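PDB 1UZB: 1-pyrroline-5-carboxylate dehydrogenase from Thermus thermophilus, which oxidises the glutamate semialdehyde that is in equilibrium with 1-pyrroline-5-carboxylate to glutamate, probably with NAD+ or NADP+ as cofactor and probably in proline breakdown. Local coordinates for residues N293-D298 with E308-S313; P337-V342 with V403-P408; K344-L349 with L385-K390; S374-G379 with Y397-T402; R412-E417 with S424-K429. All coordinates share one frame; numbering follows the deposited sequence. Where two conformers were deposited one is given.

Contact 1: N293-D298 with E308-S313; sequences NAIIVD and EGVVVS
In the beta-alpha-beta unit made by strand 293-297, helix 303-315 and the parallel strand 325-331, Ile295 faces the returning helix and packs on Val310 and Ser313. The two short segments run almost exactly antiparallel (173°), their axes 10.2 Å apart at closest, as expected for a helix laid over its own strand. Ile295 holds CG1 anti to its carbonyl carbon (chi1 -73°) and continues extended, and this carries the CD1 methyl away from the sheet into the helix surface. There CD1 meets Val310 CG2 at 4.0 Å, the two side chains crossing at a slant, and also lies 3.8 Å from Ser313 OG. The branch methyl CG2 of Ile295 adds a second touch on Val310.

Ser313 is turned back onto its own helix. Its OG donates to Gly309 O at 2.7 Å, while Ser313 N bonds the same oxygen at 2.9 Å from the opposite face of the carbonyl. OG in turn accepts from Ile475 N. A doubly gripped carbonyl and a hydroxyl with a partner in each role leave little unmet polarity beneath the methyl of Ile295, so this buried interface can be closed by apolar touch without a bond between strand and helix.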
# COMPACT_ATOMS: atom_id res chain seq x y z
N ASN A 293 35.08 19.62 8.15
CA ASN A 293 34.80 18.21 8.39
C ASN A 293 35.91 17.36 8.97
O ASN A 293 37.06 17.40 8.53
CB ASN A 293 34.30 17.59 7.10
CG ASN A 293 33.42 18.54 6.31
OD1 ASN A 293 32.41 19.04 6.81
ND2 ASN A 293 33.80 18.79 5.07
N ALA A 294 35.52 16.56 9.96
CA ALA A 294 36.47 15.69 10.63
C ALA A 294 36.17 14.21 10.49
O ALA A 294 35.01 13.79 10.32
CB ALA A 294 36.53 16.04 12.11
N ILE A 295 37.23 13.42 10.55
CA ILE A 295 37.13 11.97 10.56
C ILE A 295 37.77 11.59 11.89
O ILE A 295 38.89 12.01 12.19
CB ILE A 295 37.92 11.29 9.43
CG1 ILE A 295 37.21 11.51 8.09
CG2 ILE A 295 38.04 9.79 9.73
CD1 ILE A 295 37.96 10.96 6.90
N ILE A 296 37.04 10.82 12.68
CA ILE A 296 37.51 10.34 13.96
C ILE A 296 37.96 8.90 13.78
O ILE A 296 37.29 8.13 13.10
CB ILE A 296 36.39 10.30 15.02
CG1 ILE A 296 35.90 11.71 15.35
CG2 ILE A 296 36.88 9.58 16.28
CD1 ILE A 296 34.66 11.74 16.23
N VAL A 297 39.10 8.54 14.36
CA VAL A 297 39.56 7.16 14.30
C VAL A 297 39.92 6.74 15.71
O VAL A 297 40.67 7.44 16.39
CB VAL A 297 40.81 6.98 13.41
CG1 VAL A 297 41.15 5.49 13.30
CG2 VAL A 297 40.58 7.56 12.03
N ASP A 298 39.37 5.62 16.19
CA ASP A 298 39.72 5.16 17.52
C ASP A 298 40.63 3.93 17.43
O ASP A 298 40.93 3.46 16.34
CB ASP A 298 38.48 4.89 18.41
CG ASP A 298 37.63 3.73 17.94
OD1 ASP A 298 38.16 2.75 17.40
OD2 ASP A 298 36.40 3.80 18.16
N GLU A 308 43.60 5.06 4.27
CA GLU A 308 43.22 5.19 2.87
C GLU A 308 42.03 6.13 2.72
O GLU A 308 42.03 7.03 1.88
CB GLU A 308 42.88 3.80 2.30
CG GLU A 308 42.78 3.71 0.79
CD GLU A 308 41.57 4.42 0.22
OE1 GLU A 308 40.49 4.32 0.83
OE2 GLU A 308 41.70 5.07 -0.83
N GLY A 309 41.00 5.93 3.56
CA GLY A 309 39.82 6.77 3.51
C GLY A 309 40.10 8.21 3.86
O GLY A 309 39.49 9.13 3.32
N VAL A 310 41.03 8.42 4.79
CA VAL A 310 41.40 9.77 5.20
C VAL A 310 42.12 10.48 4.05
O VAL A 310 41.83 11.63 3.76
CB VAL A 310 42.33 9.73 6.44
CG1 VAL A 310 42.94 11.10 6.67
CG2 VAL A 310 41.53 9.29 7.65
N VAL A 311 43.05 9.79 3.40
CA VAL A 311 43.78 10.39 2.30
C VAL A 311 42.84 10.74 1.14
O VAL A 311 42.94 11.83 0.57
CB VAL A 311 44.93 9.46 1.83
CG1 VAL A 311 45.52 9.96 0.52
CG2 VAL A 311 46.01 9.42 2.90
N VAL A 312 41.92 9.85 0.81
CA VAL A 312 40.96 10.12 -0.25
C VAL A 312 40.09 11.32 0.12
O VAL A 312 39.87 12.23 -0.68
CB VAL A 312 40.03 8.90 -0.50
CG1 VAL A 312 38.83 9.31 -1.35
CG2 VAL A 312 40.80 7.79 -1.20
N SER A 313 39.60 11.33 1.36
CA SER A 313 38.73 12.40 1.83
C SER A 313 39.40 13.76 1.95
O SER A 313 38.76 14.79 1.72
CB SER A 313 38.15 12.04 3.20
OG SER A 313 37.36 10.86 3.14

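Contact 2: P337-V342 with V403-P408; sequences PVLERV and VFTEVP
Leu339 supplies the tight part of this contact, its CD2 methyl lying 3.6 Å from Thr405 OG1 and 4.1 Å from Thr405 CB, the two side chains meeting at an angle. Its other methyl, CD1, rests more loosely near Val403 CG1 at 4.4 Å. With CG anti to the backbone N (chi1 -177°), the isobutyl group of Leu339 is held out from the helix over two strand residues on the same face. Thr405 OG1 sits under this apolar cover but is hydrogen-bonded to Tyr335 OH, a residue of the same helix.

The arrangement is that of an alpha/beta domain: helix 332-346 lies over one face of the mixed seven-stranded sheet, here above strand 402-405, and Val425 of the neighbouring strand 422-428 touches Leu339, Val403 and Thr405.

On the far, partly exposed side of the helix, Glu340 and Arg341 bring charge. Arg341 NE makes a salt bridge with Asp304, and Arg341 NH2 donates to Pro337 O at 2.9 Å, coming from above the carbonyl plane; Pro337 was modelled in two conformers, which makes this bond tentative. Glu340 OE2 approaches Arg341 NH2 at 3.4 Å well out of the guanidinium plane, an attraction of charges with no N-H aimed at it.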
# COMPACT_ATOMS: atom_id res chain seq x y z
N PRO A 337 49.74 4.90 15.18
CA PRO A 337 49.46 3.98 14.07
C PRO A 337 48.79 4.61 12.85
O PRO A 337 49.19 4.35 11.71
CB PRO A 337 48.58 2.91 14.73
CG PRO A 337 49.01 2.94 16.15
CD PRO A 337 49.11 4.41 16.41
N VAL A 338 47.78 5.44 13.08
CA VAL A 338 47.08 6.05 11.97
C VAL A 338 47.87 7.18 11.31
O VAL A 338 47.93 7.26 10.08
CB VAL A 338 45.69 6.58 12.41
CG1 VAL A 338 44.99 7.25 11.24
CG2 VAL A 338 44.85 5.43 12.93
N LEU A 339 48.49 8.03 12.11
CA LEU A 339 49.25 9.14 11.54
C LEU A 339 50.42 8.63 10.70
O LEU A 339 50.68 9.15 9.63
CB LEU A 339 49.77 10.07 12.65
CG LEU A 339 50.53 11.30 12.15
CD1 LEU A 339 49.69 12.07 11.13
CD2 LEU A 339 50.87 12.19 13.34
N GLU A 340 51.10 7.59 11.17
CA GLU A 340 52.22 7.06 10.41
C GLU A 340 51.74 6.54 9.06
O GLU A 340 52.38 6.75 8.04
CB GLU A 340 52.93 5.95 11.21
CG GLU A 340 52.10 4.70 11.45
CD GLU A 340 52.52 3.54 10.57
OE1 GLU A 340 52.51 3.69 9.34
OE2 GLU A 340 52.85 2.47 11.13
N ARG A 341 50.59 5.86 9.06
CA ARG A 341 50.03 5.32 7.82
C ARG A 341 49.55 6.43 6.87
O ARG A 341 49.73 6.34 5.66
CB ARG A 341 48.88 4.36 8.13
CG ARG A 341 49.35 3.03 8.72
CD ARG A 341 48.17 2.19 9.18
NE ARG A 341 48.56 0.83 9.55
CZ ARG A 341 49.26 0.52 10.64
NH1 ARG A 341 49.57 -0.75 10.89
NH2 ARG A 341 49.65 1.46 11.48
N VAL A 342 48.94 7.47 7.43
CA VAL A 342 48.46 8.58 6.62
C VAL A 342 49.64 9.30 5.95
O VAL A 342 49.58 9.62 4.77
CB VAL A 342 47.65 9.59 7.47
CG1 VAL A 342 47.42 10.88 6.69
CG2 VAL A 342 46.31 8.98 7.87
N VAL A 403 50.19 18.31 5.90
CA VAL A 403 49.70 17.78 7.17
C VAL A 403 50.31 18.50 8.36
O VAL A 403 51.53 18.68 8.44
CB VAL A 403 50.03 16.27 7.33
CG1 VAL A 403 49.48 15.76 8.66
CG2 VAL A 403 49.44 15.48 6.18
N PHE A 404 49.44 18.93 9.27
CA PHE A 404 49.87 19.56 10.52
C PHE A 404 49.38 18.63 11.61
O PHE A 404 48.28 18.07 11.51
CB PHE A 404 49.20 20.92 10.74
CG PHE A 404 49.72 22.03 9.87
CD1 PHE A 404 49.09 22.36 8.68
CD2 PHE A 404 50.85 22.75 10.25
CE1 PHE A 404 49.55 23.40 7.88
CE2 PHE A 404 51.33 23.80 9.46
CZ PHE A 404 50.68 24.13 8.28
N THR A 405 50.18 18.43 12.65
CA THR A 405 49.74 17.57 13.74
C THR A 405 49.83 18.29 15.08
O THR A 405 50.35 19.41 15.16
CB THR A 405 50.52 16.24 13.77
OG1 THR A 405 49.85 15.33 14.65
CG2 THR A 405 51.95 16.44 14.24
N GLU A 406 49.32 17.66 16.13
CA GLU A 406 49.28 18.24 17.47
C GLU A 406 48.61 19.62 17.38
O GLU A 406 48.99 20.57 18.06
CB GLU A 406 50.69 18.37 18.06
CG GLU A 406 51.42 17.05 18.32
CD GLU A 406 50.82 16.21 19.44
OE1 GLU A 406 50.02 16.73 20.24
OE2 GLU A 406 51.18 15.01 19.54
N VAL A 407 47.59 19.71 16.53
CA VAL A 407 46.88 20.96 16.33
C VAL A 407 45.85 21.22 17.42
O VAL A 407 45.03 20.35 17.74
CB VAL A 407 46.15 20.97 14.97
CG1 VAL A 407 45.46 22.31 14.76
CG2 VAL A 407 47.14 20.71 13.84
N PRO A 408 45.87 22.42 18.03
CA PRO A 408 44.90 22.73 19.08
C PRO A 408 43.51 22.79 18.44
O PRO A 408 43.34 23.36 17.37
CB PRO A 408 45.35 24.10 19.58
CG PRO A 408 46.83 24.05 19.37
CD PRO A 408 46.94 23.43 17.99

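Contact 3: K344-L349 with L385-K390; sequences KRAERL and LVLGGK
Glu347, which touches Leu387 across the contact, and its neighbour Arg348 carry the flat groups here. The guanidinium of Arg348 lies with one face toward Arg345 O, which stands 4.1 Å off its plane and nearer the border of the group than its middle, and its NH1 makes a weak, strongly bent bond to Lys344 O (2.7 Å, N-H...O angle 116°). Glu347 meets the strand not with its carboxylate but with its stem: CB lies 4.2 Å from Leu387 CD1. With CG between the backbone N and the carbonyl carbon (chi1 64°) and the rest of the chain extended, the acid group is carried away from the leucine on the exposed side.

The inner part is tighter. Leu387 CD2 packs on Ala346 CB at 3.6 Å and comes to 4.0 Å from Glu347 N, so its two methyls straddle Ala346 of helix 332-346 and the next residue, Glu347. From Ala346 to Leu349 the chain makes a type I turn, closed by the 3.2 Å bond from Leu349 N to Ala346 O.

On the strand side Val386 and Leu387 both face Val403 of the adjoining antiparallel strand, a classic beta bulge, and both also touch Leu343 of the helix. Beyond it Gly388 and Gly389 take positive phi as the strand turns off.

The methyls of Leu387 thus cover Ala346 and the stem of Glu347, while the Glu347 carboxylate stays at the exposed margin, as suits a contact at the edge of the sheet that is only partly buried.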
# COMPACT_ATOMS: atom_id res chain seq x y z
N LYS A 344 52.66 8.08 5.27
CA LYS A 344 53.27 7.21 4.27
C LYS A 344 52.47 7.22 2.96
O LYS A 344 53.05 7.24 1.88
CB LYS A 344 53.35 5.77 4.79
CG LYS A 344 54.20 5.59 6.05
CD LYS A 344 55.61 6.13 5.90
CE LYS A 344 55.70 7.59 6.32
NZ LYS A 344 55.29 7.78 7.74
N ARG A 345 51.15 7.21 3.08
CA ARG A 345 50.28 7.23 1.91
C ARG A 345 50.28 8.59 1.22
O ARG A 345 50.40 8.68 0.00
CB ARG A 345 48.84 6.86 2.30
CG ARG A 345 48.61 5.39 2.57
CD ARG A 345 47.18 5.14 3.04
NE ARG A 345 46.89 3.72 3.23
CZ ARG A 345 46.70 2.86 2.24
NH1 ARG A 345 46.76 3.26 0.98
NH2 ARG A 345 46.45 1.58 2.50
N ALA A 346 50.15 9.65 2.01
CA ALA A 346 50.11 11.00 1.46
C ALA A 346 51.39 11.42 0.75
O ALA A 346 51.34 12.16 -0.22
CB ALA A 346 49.77 11.99 2.57
N GLU A 347 52.54 10.97 1.24
CA GLU A 347 53.80 11.35 0.62
C GLU A 347 54.01 10.70 -0.75
O GLU A 347 54.90 11.10 -1.50
CB GLU A 347 54.98 11.03 1.54
CG GLU A 347 55.18 9.56 1.85
CD GLU A 347 56.35 9.32 2.79
OE1 GLU A 347 56.60 8.15 3.14
OE2 GLU A 347 57.02 10.30 3.18
N ARG A 348 53.20 9.70 -1.07
CA ARG A 348 53.33 9.00 -2.35
C ARG A 348 52.39 9.57 -3.42
O ARG A 348 52.43 9.15 -4.57
CB ARG A 348 53.04 7.51 -2.19
CG ARG A 348 53.94 6.79 -1.20
CD ARG A 348 53.97 5.30 -1.49
NE ARG A 348 52.63 4.72 -1.60
CZ ARG A 348 51.77 4.61 -0.60
NH1 ARG A 348 52.11 5.04 0.61
NH2 ARG A 348 50.58 4.07 -0.80
N LEU A 349 51.56 10.53 -3.02
CA LEU A 349 50.61 11.14 -3.95
C LEU A 349 51.30 11.97 -5.02
O LEU A 349 52.19 12.77 -4.73
CB LEU A 349 49.62 12.02 -3.18
CG LEU A 349 48.71 11.33 -2.16
CD1 LEU A 349 47.92 12.38 -1.40
CD2 LEU A 349 47.78 10.35 -2.87
N LEU A 385 54.07 21.25 11.47
CA LEU A 385 54.06 20.83 10.08
C LEU A 385 54.87 19.54 9.97
O LEU A 385 56.05 19.51 10.34
CB LEU A 385 54.69 21.91 9.20
CG LEU A 385 54.75 21.62 7.69
CD1 LEU A 385 53.33 21.53 7.14
CD2 LEU A 385 55.53 22.72 6.99
N VAL A 386 54.25 18.48 9.45
CA VAL A 386 54.96 17.21 9.31
C VAL A 386 54.99 16.68 7.88
O VAL A 386 55.59 15.64 7.62
CB VAL A 386 54.36 16.13 10.24
CG1 VAL A 386 54.65 16.47 11.69
CG2 VAL A 386 52.86 16.00 10.01
N LEU A 387 54.34 17.38 6.96
CA LEU A 387 54.34 16.98 5.55
C LEU A 387 53.91 18.13 4.64
O LEU A 387 52.97 18.86 4.95
CB LEU A 387 53.41 15.79 5.31
CG LEU A 387 53.45 15.25 3.87
CD1 LEU A 387 54.82 14.64 3.60
CD2 LEU A 387 52.37 14.21 3.66
N GLY A 388 54.61 18.29 3.53
CA GLY A 388 54.29 19.33 2.56
C GLY A 388 54.42 20.74 3.08
O GLY A 388 55.44 21.11 3.67
N GLY A 389 53.39 21.55 2.84
CA GLY A 389 53.40 22.92 3.31
C GLY A 389 54.03 23.91 2.35
O GLY A 389 54.48 24.98 2.77
N LYS A 390 54.07 23.58 1.06
CA LYS A 390 54.65 24.48 0.09
C LYS A 390 54.14 24.31 -1.33
O LYS A 390 53.55 23.28 -1.69
CB LYS A 390 56.18 24.34 0.09
CG LYS A 390 56.69 22.99 -0.38
CD LYS A 390 58.21 22.95 -0.36
CE LYS A 390 58.74 21.63 -0.89
NZ LYS A 390 60.23 21.58 -0.86

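Contact 4: S374-G379 with Y397-T402; sequences SYIEIG and YFIAPT
Two first torsions bring Ile376 and Thr402 together. In Ile376, CG1 stands anti to the carbonyl carbon (chi1 -73°) and the chain then runs on extended, sending CD1 off the helix toward the loop and strand. In Thr402, OG1 likewise lies opposite the carbonyl carbon and beside the backbone N (chi1 -57°), which turns the hydroxyl back over its own chain. The result is an oblique meeting in which Ile376 CD1 lies 4.0 Å from Thr402 OG1, while the same methyl reaches Ile399 CG2 at 4.3 Å.

The hydroxyl beneath the methyl is well occupied. Thr402 OG1 donates to Ala400 O at 2.8 Å, tilted 31° from the carbonyl plane, and it accepts from Gly389 N. One oxygen therefore ties the start of strand 402-405 both to the residue two places earlier and to the chain leaving strand 384-387, and this buried polar group is met without help from the helix. Ile399 extends the apolar patch by lying on Val372, one turn earlier in helix 366-379, and Phe404 packs against the end of that helix.

Helix 366-379, strand 384-387 and strand 402-405 follow one another in the chain. The contact thus seats the helix on the connection within an antiparallel strand pair, at the border of the mixed sheet in the aldehyde dehydrogenase catalytic domain.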
# COMPACT_ATOMS: atom_id res chain seq x y z
N SER A 374 48.55 31.03 2.56
CA SER A 374 48.47 31.93 3.71
C SER A 374 48.07 31.12 4.94
O SER A 374 48.62 31.31 6.03
CB SER A 374 47.44 33.03 3.46
OG SER A 374 47.37 33.90 4.58
N TYR A 375 47.11 30.22 4.77
CA TYR A 375 46.67 29.38 5.87
C TYR A 375 47.79 28.45 6.33
O TYR A 375 47.88 28.10 7.50
CB TYR A 375 45.43 28.57 5.48
CG TYR A 375 44.14 29.26 5.83
CD1 TYR A 375 43.81 29.54 7.15
CD2 TYR A 375 43.23 29.63 4.84
CE1 TYR A 375 42.62 30.18 7.49
CE2 TYR A 375 42.03 30.27 5.16
CZ TYR A 375 41.73 30.54 6.49
OH TYR A 375 40.54 31.14 6.82
N ILE A 376 48.65 28.05 5.39
CA ILE A 376 49.77 27.18 5.75
C ILE A 376 50.74 27.96 6.65
O ILE A 376 51.27 27.41 7.62
CB ILE A 376 50.48 26.65 4.48
CG1 ILE A 376 49.60 25.59 3.81
CG2 ILE A 376 51.85 26.07 4.83
CD1 ILE A 376 50.08 25.12 2.45
N GLU A 377 50.95 29.24 6.35
CA GLU A 377 51.84 30.06 7.17
C GLU A 377 51.24 30.24 8.56
O GLU A 377 51.96 30.23 9.57
CB GLU A 377 52.06 31.42 6.51
CG GLU A 377 52.95 31.34 5.28
CD GLU A 377 54.25 30.62 5.58
OE1 GLU A 377 55.02 31.10 6.43
OE2 GLU A 377 54.50 29.57 4.96
N ILE A 378 49.93 30.39 8.63
CA ILE A 378 49.24 30.53 9.90
C ILE A 378 49.38 29.23 10.69
O ILE A 378 49.68 29.24 11.89
CB ILE A 378 47.74 30.84 9.69
CG1 ILE A 378 47.58 32.24 9.09
CG2 ILE A 378 46.98 30.72 11.01
CD1 ILE A 378 46.19 32.55 8.60
N GLY A 379 49.16 28.11 10.01
CA GLY A 379 49.26 26.81 10.65
C GLY A 379 50.62 26.52 11.25
O GLY A 379 50.72 25.82 12.26
N TYR A 397 48.99 26.05 -10.44
CA TYR A 397 48.82 26.34 -9.01
C TYR A 397 48.92 25.06 -8.20
O TYR A 397 47.97 24.65 -7.53
CB TYR A 397 47.47 27.02 -8.79
CG TYR A 397 47.22 28.18 -9.73
CD1 TYR A 397 46.10 28.21 -10.56
CD2 TYR A 397 48.13 29.24 -9.80
CE1 TYR A 397 45.88 29.27 -11.44
CE2 TYR A 397 47.91 30.31 -10.68
CZ TYR A 397 46.79 30.32 -11.49
OH TYR A 397 46.57 31.37 -12.35
N PHE A 398 50.09 24.44 -8.24
CA PHE A 398 50.33 23.18 -7.54
C PHE A 398 50.80 23.33 -6.10
O PHE A 398 51.82 23.96 -5.83
CB PHE A 398 51.34 22.35 -8.33
CG PHE A 398 50.96 22.12 -9.76
CD1 PHE A 398 49.80 21.42 -10.08
CD2 PHE A 398 51.76 22.60 -10.80
CE1 PHE A 398 49.44 21.21 -11.41
CE2 PHE A 398 51.40 22.39 -12.13
CZ PHE A 398 50.24 21.69 -12.43
N ILE A 399 50.04 22.74 -5.19
CA ILE A 399 50.36 22.76 -3.76
C ILE A 399 50.48 21.31 -3.30
O ILE A 399 49.65 20.46 -3.63
CB ILE A 399 49.26 23.46 -2.94
CG1 ILE A 399 49.11 24.91 -3.42
CG2 ILE A 399 49.61 23.43 -1.46
CD1 ILE A 399 48.03 25.69 -2.71
N ALA A 400 51.53 21.02 -2.54
CA ALA A 400 51.77 19.67 -2.05
C ALA A 400 50.84 19.28 -0.91
O ALA A 400 50.44 20.12 -0.11
CB ALA A 400 53.22 19.54 -1.59
N PRO A 401 50.46 17.98 -0.84
CA PRO A 401 49.59 17.50 0.22
C PRO A 401 50.26 17.92 1.53
O PRO A 401 51.44 17.65 1.75
CB PRO A 401 49.60 15.99 0.02
CG PRO A 401 49.69 15.88 -1.47
CD PRO A 401 50.74 16.92 -1.82
N THR A 402 49.50 18.58 2.38
CA THR A 402 50.03 19.11 3.63
C THR A 402 49.37 18.53 4.88
O THR A 402 48.16 18.30 4.91
CB THR A 402 49.89 20.63 3.63
OG1 THR A 402 50.57 21.16 2.49
CG2 THR A 402 50.47 21.24 4.90

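Contact 5: R412-E417 with S424-K429; sequences RIAQEE and SVIRVK
Ser424 and Ile413 make the closest touch. The hydroxyl Ser424 OG lies alongside the isoleucine side chain, 3.5 Å from CD1 and 3.7 Å from CG1, and 3.1 Å from Ile413 O. Ile413 places CG1 between its backbone N and carbonyl carbon (chi1 59°), which folds the ethyl branch over the serine. Next along, Ala414 CB meets Ile426 CD1 at 4.3 Å, a light apolar touch to the alternate residue on the same face of strand 422-428.

Around this first shell the turn 412-416 is held by its own bonds. Arg412 O accepts from Glu416 N at 2.8 Å and from Gln415 N at 3.1 Å, drawing the chain round so that Ile413 and Ala414 lie against the strand. The side chains at the two ends are joined as well: Arg412 grips the carboxylate of Glu416 side-on, NE to OE1 at 2.9 Å and NH1 to OE2 at 3.0 Å, the latter using the syn lone pair. OE2 is also hydrogen-bonded to Tyr375 OH.

Farther out, Glu382 accepts from the backbone N atoms of Arg412 and Ile413, and Lys292 NZ donates to Ile413 O and Glu416 O. The positive charge of that lysine would probably polarise both carbonyls.

The turn runs into, and its last residue begins, the Glu-Glu-Ile-Phe-Gly-Pro sequence characteristic of aldehyde dehydrogenases, in whose relatives this signature borders the cofactor site, and the contact lays the residues just before it against the parallel strand that follows in the catalytic-domain sheet.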
# COMPACT_ATOMS: atom_id res chain seq x y z
N ARG A 412 43.12 28.38 14.34
CA ARG A 412 42.45 28.81 13.13
C ARG A 412 42.40 27.70 12.07
O ARG A 412 41.39 27.53 11.40
CB ARG A 412 43.13 30.05 12.55
CG ARG A 412 43.06 31.27 13.46
CD ARG A 412 43.57 32.50 12.76
NE ARG A 412 42.77 32.83 11.58
CZ ARG A 412 43.12 33.72 10.66
NH1 ARG A 412 42.32 33.94 9.62
NH2 ARG A 412 44.26 34.38 10.77
N ILE A 413 43.49 26.94 11.92
CA ILE A 413 43.49 25.88 10.92
C ILE A 413 42.61 24.70 11.31
O ILE A 413 42.40 23.78 10.52
CB ILE A 413 44.92 25.36 10.61
CG1 ILE A 413 45.59 24.81 11.87
CG2 ILE A 413 45.74 26.47 9.97
CD1 ILE A 413 46.83 23.99 11.57
N ALA A 414 42.08 24.71 12.54
CA ALA A 414 41.20 23.64 12.99
C ALA A 414 39.75 24.13 13.06
O ALA A 414 38.85 23.38 13.43
CB ALA A 414 41.64 23.14 14.37
N GLN A 415 39.53 25.39 12.69
CA GLN A 415 38.20 25.99 12.74
C GLN A 415 37.73 26.61 11.43
O GLN A 415 36.54 26.60 11.12
CB GLN A 415 38.17 27.08 13.81
CG GLN A 415 38.32 26.58 15.23
CD GLN A 415 37.08 25.86 15.72
OE1 GLN A 415 35.96 26.33 15.53
NE2 GLN A 415 37.28 24.72 16.37
N GLU A 416 38.67 27.15 10.66
CA GLU A 416 38.33 27.82 9.40
C GLU A 416 38.51 26.95 8.17
O GLU A 416 39.47 26.19 8.07
CB GLU A 416 39.16 29.11 9.28
CG GLU A 416 39.07 29.98 10.54
CD GLU A 416 39.91 31.24 10.48
OE1 GLU A 416 40.04 31.90 11.54
OE2 GLU A 416 40.42 31.59 9.40
N GLU A 417 37.59 27.07 7.22
CA GLU A 417 37.63 26.29 5.99
C GLU A 417 38.71 26.80 5.04
O GLU A 417 38.61 27.90 4.49
CB GLU A 417 36.27 26.34 5.29
CG GLU A 417 36.16 25.38 4.12
CD GLU A 417 34.79 25.41 3.46
OE1 GLU A 417 34.22 24.32 3.22
OE2 GLU A 417 34.28 26.52 3.19
N SER A 424 44.57 18.85 9.22
CA SER A 424 44.95 19.17 10.60
C SER A 424 44.65 17.97 11.49
O SER A 424 43.50 17.54 11.59
CB SER A 424 44.18 20.39 11.10
OG SER A 424 44.54 21.56 10.40
N VAL A 425 45.68 17.43 12.14
CA VAL A 425 45.52 16.27 13.00
C VAL A 425 45.47 16.69 14.46
O VAL A 425 46.37 17.39 14.96
CB VAL A 425 46.67 15.27 12.79
CG1 VAL A 425 46.43 14.00 13.59
CG2 VAL A 425 46.79 14.94 11.30
N ILE A 426 44.42 16.25 15.14
CA ILE A 426 44.17 16.58 16.53
C ILE A 426 44.20 15.30 17.37
O ILE A 426 43.53 14.32 17.04
CB ILE A 426 42.79 17.26 16.67
CG1 ILE A 426 42.71 18.46 15.73
CG2 ILE A 426 42.54 17.68 18.11
CD1 ILE A 426 41.31 19.02 15.52
N ARG A 427 44.99 15.31 18.43
CA ARG A 427 45.12 14.15 19.31
C ARG A 427 44.25 14.33 20.55
O ARG A 427 44.36 15.33 21.25
CB ARG A 427 46.59 13.99 19.72
CG ARG A 427 46.87 12.82 20.65
CD ARG A 427 48.36 12.53 20.72
NE ARG A 427 49.12 13.64 21.30
CZ ARG A 427 49.25 13.87 22.60
NH1 ARG A 427 49.95 14.91 23.03
NH2 ARG A 427 48.69 13.05 23.48
N VAL A 428 43.38 13.36 20.81
CA VAL A 428 42.48 13.41 21.96
C VAL A 428 42.63 12.15 22.80
O VAL A 428 43.17 11.15 22.34
CB VAL A 428 41.00 13.57 21.51
CG1 VAL A 428 40.85 14.83 20.67
CG2 VAL A 428 40.56 12.36 20.70
N LYS A 429 42.16 12.20 24.05
CA LYS A 429 42.29 11.07 24.96
C LYS A 429 41.41 9.87 24.67
O LYS A 429 41.87 8.73 24.68
CB LYS A 429 42.06 11.52 26.40
CG LYS A 429 42.19 10.38 27.41
CD LYS A 429 41.99 10.85 28.85
CE LYS A 429 40.56 11.28 29.13
NZ LYS A 429 40.18 12.53 28.41

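How the contacts relate
Contacts 1, 2, 3 and 5 all reach the same mixed sheet, whereas contact 4 seats a helix on the loop entering its strand 402-405. Helix 332-346 serves contacts 2 and 3; the strands they use, 402-405 and 384-387, are neighbours, and contact 5 uses strand 422-428 on the other side of 402-405. Contacts 1, 2, 4 and 5 are buried, while contact 3, on an outermost strand within this chain, is partly buried. None has a clear hydrogen bond across its segments: methyls do the touching, often on a hydroxyl that bonds to other parts of the chain. Gly379 CA packing on Ile413 CG2 joins contacts 4 and 5, and Glu406 to Arg427 joins 2 and 5.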